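Long-range contact in uncharacterized protein DR_0571 (Deinococcus radiodurans R1, PDB 3C4N), which is of unknown function but binds ADP and is probably an FAD-dependent oxidoreductase: residues A148-A160 / V322-E334. Residues are numbered along the deposited sequence; the frame is centred on the assembly and turned at random.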
loop_
_atom_site.group_PDB
_atom_site.type_symbol
_atom_site.label_atom_id
_atom_site.label_comp_id
_atom_site.label_asym_id
_atom_site.label_seq_id
_atom_site.Cartn_x
_atom_site.Cartn_y
_atom_site.Cartn_z
ATOM N N ALA A 148 37.394 12.498 10.169
ATOM C CA ALA A 148 37.305 12.790 8.741
ATOM C C ALA A 148 38.674 13.184 8.206
ATOM O O ALA A 148 38.934 13.097 7.007
ATOM C CB ALA A 148 36.313 13.917 8.499
ATOM N N LEU A 149 39.554 13.599 9.108
ATOM C CA LEU A 149 40.893 14.020 8.729
ATOM C C LEU A 149 41.769 12.826 8.360
ATOM O O LEU A 149 42.490 12.857 7.363
ATOM C CB LEU A 149 41.535 14.796 9.883
ATOM C CG LEU A 149 42.537 15.901 9.523
ATOM C CD1 LEU A 149 43.074 16.522 10.805
ATOM C CD2 LEU A 149 43.683 15.344 8.688
ATOM N N ALA A 150 41.693 11.771 9.163
ATOM C CA ALA A 150 42.491 10.569 8.947
ATOM C C ALA A 150 42.212 9.886 7.612
ATOM O O ALA A 150 42.932 8.970 7.204
ATOM C CB ALA A 150 42.253 9.582 10.096
ATOM N N LEU A 151 41.158 10.319 6.936
ATOM C CA LEU A 151 40.803 9.721 5.657
ATOM C C LEU A 151 41.647 10.288 4.529
ATOM O O LEU A 151 41.894 9.617 3.528
ATOM C CB LEU A 151 39.330 9.974 5.345
ATOM C CG LEU A 151 38.312 9.505 6.374
ATOM C CD1 LEU A 151 36.931 9.963 5.925
ATOM C CD2 LEU A 151 38.359 7.988 6.521
ATOM N N LEU A 152 42.097 11.524 4.699
ATOM C CA LEU A 152 42.860 12.187 3.657
ATOM C C LEU A 152 44.247 12.644 4.041
ATOM O O LEU A 152 44.713 12.436 5.161
ATOM C CB LEU A 152 42.085 13.402 3.132
ATOM C CG LEU A 152 40.833 13.833 3.895
ATOM C CD1 LEU A 152 40.566 15.317 3.713
ATOM C CD2 LEU A 152 39.665 13.015 3.400
ATOM N N ASP A 153 44.900 13.278 3.077
ATOM C CA ASP A 153 46.230 13.814 3.274
ATOM C C ASP A 153 46.107 15.335 3.145
ATOM O O ASP A 153 45.959 15.867 2.049
ATOM C CB ASP A 153 47.178 13.262 2.211
ATOM C CG ASP A 153 48.581 13.803 2.353
ATOM O OD1 ASP A 153 48.758 15.034 2.223
ATOM O OD2 ASP A 153 49.500 12.998 2.602
ATOM N N PRO A 154 46.149 16.049 4.277
ATOM C CA PRO A 154 46.044 17.510 4.331
ATOM C C PRO A 154 46.902 18.253 3.309
ATOM O O PRO A 154 46.509 19.316 2.829
ATOM C CB PRO A 154 46.463 17.828 5.761
ATOM C CG PRO A 154 45.939 16.637 6.522
ATOM C CD PRO A 154 46.318 15.480 5.626
ATOM N N ALA A 155 48.064 17.701 2.972
ATOM C CA ALA A 155 48.962 18.350 2.011
ATOM C C ALA A 155 48.454 18.313 0.568
ATOM O O ALA A 155 48.544 19.306 -0.150
ATOM C CB ALA A 155 50.351 17.715 2.091
ATOM N N ARG A 156 47.922 17.169 0.148
ATOM C CA ARG A 156 47.407 17.024 -1.214
ATOM C C ARG A 156 45.990 17.611 -1.357
ATOM O O ARG A 156 45.480 17.760 -2.466
ATOM C CB ARG A 156 47.418 15.547 -1.617
ATOM C CG ARG A 156 48.701 14.809 -1.217
ATOM C CD ARG A 156 48.661 13.345 -1.632
ATOM N NE ARG A 156 49.225 13.137 -2.960
ATOM C CZ ARG A 156 50.488 12.795 -3.184
ATOM N NH1 ARG A 156 51.320 12.612 -2.166
ATOM N NH2 ARG A 156 50.925 12.657 -4.427
ATOM N N LEU A 157 45.366 17.941 -0.227
ATOM C CA LEU A 157 44.026 18.526 -0.204
ATOM C C LEU A 157 43.995 19.555 0.922
ATOM O O LEU A 157 43.231 19.424 1.879
ATOM C CB LEU A 157 42.964 17.450 0.060
ATOM C CG LEU A 157 42.648 16.435 -1.044
ATOM C CD1 LEU A 157 41.725 15.352 -0.502
ATOM C CD2 LEU A 157 42.004 17.146 -2.229
ATOM N N PRO A 158 44.825 20.600 0.814
ATOM C CA PRO A 158 44.934 21.673 1.802
ATOM C C PRO A 158 43.691 22.539 2.002
ATOM O O PRO A 158 43.335 22.871 3.134
ATOM C CB PRO A 158 46.120 22.482 1.285
ATOM C CG PRO A 158 45.969 22.369 -0.187
ATOM C CD PRO A 158 45.649 20.898 -0.371
ATOM N N VAL A 159 43.033 22.900 0.904
ATOM C CA VAL A 159 41.854 23.755 0.969
ATOM C C VAL A 159 40.544 23.080 0.540
ATOM O O VAL A 159 40.548 22.009 -0.069
ATOM C CB VAL A 159 42.057 25.016 0.103
ATOM C CG1 VAL A 159 43.316 25.771 0.560
ATOM C CG2 VAL A 159 42.169 24.619 -1.371
ATOM N N ALA A 160 39.425 23.729 0.853
ATOM C CA ALA A 160 38.115 23.203 0.499
ATOM C C ALA A 160 37.057 24.302 0.390
ATOM O O ALA A 160 37.257 25.432 0.841
ATOM C CB ALA A 160 37.675 22.169 1.533
ATOM N N VAL A 322 42.128 4.771 -7.667
ATOM C CA VAL A 322 43.577 4.792 -7.787
ATOM C C VAL A 322 44.066 6.232 -7.864
ATOM O O VAL A 322 45.076 6.582 -7.265
ATOM C CB VAL A 322 44.031 4.022 -9.043
ATOM C CG1 VAL A 322 45.531 4.168 -9.245
ATOM C CG2 VAL A 322 43.647 2.552 -8.910
ATOM N N GLY A 323 43.328 7.069 -8.589
ATOM C CA GLY A 323 43.708 8.464 -8.736
ATOM C C GLY A 323 43.471 9.308 -7.500
ATOM O O GLY A 323 43.977 10.423 -7.395
ATOM N N LEU A 324 42.707 8.776 -6.552
ATOM C CA LEU A 324 42.411 9.508 -5.326
ATOM C C LEU A 324 43.062 8.941 -4.073
ATOM O O LEU A 324 43.039 9.574 -3.019
ATOM C CB LEU A 324 40.903 9.578 -5.114
ATOM C CG LEU A 324 40.227 10.851 -5.610
ATOM C CD1 LEU A 324 38.727 10.673 -5.556
ATOM C CD2 LEU A 324 40.673 12.031 -4.771
HETATM N N MSE A 325 43.637 7.750 -4.192
HETATM C CA MSE A 325 44.282 7.092 -3.064
HETATM C C MSE A 325 45.345 7.909 -2.367
HETATM O O MSE A 325 45.476 7.848 -1.145
HETATM C CB MSE A 325 44.901 5.774 -3.505
HETATM C CG MSE A 325 43.924 4.622 -3.469
HETATM SE SE MSE A 325 44.744 3.015 -4.056
HETATM C CE MSE A 325 43.285 2.368 -5.129
ATOM N N ASP A 326 46.129 8.652 -3.128
ATOM C CA ASP A 326 47.155 9.445 -2.488
ATOM C C ASP A 326 46.479 10.524 -1.652
ATOM O O ASP A 326 46.704 10.618 -0.443
ATOM C CB ASP A 326 48.096 10.049 -3.532
ATOM C CG ASP A 326 48.877 8.984 -4.292
ATOM O OD1 ASP A 326 49.429 8.076 -3.646
ATOM O OD2 ASP A 326 48.942 9.045 -5.532
ATOM N N ALA A 327 45.619 11.313 -2.287
ATOM C CA ALA A 327 44.916 12.388 -1.590
ATOM C C ALA A 327 44.028 11.888 -0.457
ATOM O O ALA A 327 43.920 12.533 0.587
ATOM C CB ALA A 327 44.076 13.188 -2.585
ATOM N N VAL A 328 43.393 10.740 -0.669
ATOM C CA VAL A 328 42.487 10.159 0.315
ATOM C C VAL A 328 42.947 8.739 0.660
ATOM O O VAL A 328 42.373 7.751 0.210
ATOM C CB VAL A 328 41.057 10.168 -0.257
ATOM C CG1 VAL A 328 40.048 9.710 0.780
ATOM C CG2 VAL A 328 40.736 11.569 -0.745
ATOM N N PRO A 329 43.994 8.630 1.489
ATOM C CA PRO A 329 44.571 7.350 1.913
ATOM C C PRO A 329 43.550 6.299 2.318
ATOM O O PRO A 329 43.766 5.105 2.111
ATOM C CB PRO A 329 45.479 7.747 3.075
ATOM C CG PRO A 329 45.909 9.134 2.702
ATOM C CD PRO A 329 44.606 9.746 2.234
ATOM N N ALA A 330 42.443 6.749 2.898
ATOM C CA ALA A 330 41.393 5.847 3.342
ATOM C C ALA A 330 40.907 4.947 2.207
ATOM O O ALA A 330 40.369 3.872 2.450
ATOM C CB ALA A 330 40.224 6.648 3.919
ATOM N N LEU A 331 41.093 5.383 0.970
ATOM C CA LEU A 331 40.662 4.583 -0.160
ATOM C C LEU A 331 41.652 3.464 -0.463
ATOM O O LEU A 331 41.376 2.600 -1.291
ATOM C CB LEU A 331 40.484 5.470 -1.395
ATOM C CG LEU A 331 39.101 6.079 -1.616
ATOM C CD1 LEU A 331 38.518 6.613 -0.311
ATOM C CD2 LEU A 331 39.225 7.162 -2.655
ATOM N N ALA A 332 42.792 3.469 0.220
ATOM C CA ALA A 332 43.818 2.463 -0.006
ATOM C C ALA A 332 44.043 1.508 1.159
ATOM O O ALA A 332 44.869 0.599 1.061
ATOM C CB ALA A 332 45.129 3.138 -0.370
ATOM N N GLY A 333 43.308 1.698 2.254
ATOM C CA GLY A 333 43.463 0.834 3.418
ATOM C C GLY A 333 42.516 -0.355 3.461
ATOM O O GLY A 333 42.154 -0.910 2.423
ATOM N N GLU A 334 42.109 -0.744 4.665
ATOM C CA GLU A 334 41.203 -1.883 4.859
ATOM C C GLU A 334 39.724 -1.499 4.875
ATOM O O GLU A 334 38.862 -2.373 4.842
ATOM C CB GLU A 334 41.528 -2.572 6.184
ATOM C CG GLU A 334 41.417 -1.641 7.389
ATOM C CD GLU A 334 41.840 -2.291 8.699
ATOM O OE1 GLU A 334 41.111 -3.179 9.191
ATOM O OE2 GLU A 334 42.908 -1.907 9.235
#
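Two backbone hydrogen bonds running in opposite senses join L151-D153 to A327-A330: A330 N donates to L151 O almost straight (171°), and D153 N to A327 O at 2.8 Å with a more bent N-H. Between them L152 and V328 bring their CA atoms to 3.9 Å, and the P329 ring lies against this backbone, its CD 3.3 Å from L152 CA. L151 sets its CD2 branch against A330 CB at 3.5 Å. The chi1 of L157 (-71°), with CG anti to the carbonyl carbon, carries CD1 to A327 and V328, where L157 CD1 rests 3.8 Å from A327 CB and also touches V328 CG2. R156 bends at chi3 and lays one face of its guanidinium over D326 CB, which is 3.3 Å from NE; D326 OD2 lies well out of the guanidinium plane, 4.3 Å from R156 NH2, so any attraction is probably only a general electrostatic one. D153 OD1 accepts from R156 N, an Asx motif in the turn before L157. L152 and L157 also touch L126 of strand 118-127, while L151 and A330 share L262. The contact is thus a loop-to-loop junction, joining the turn after helix 146-149 to the 3-10 turn following helix 315-324, away from the ADP site.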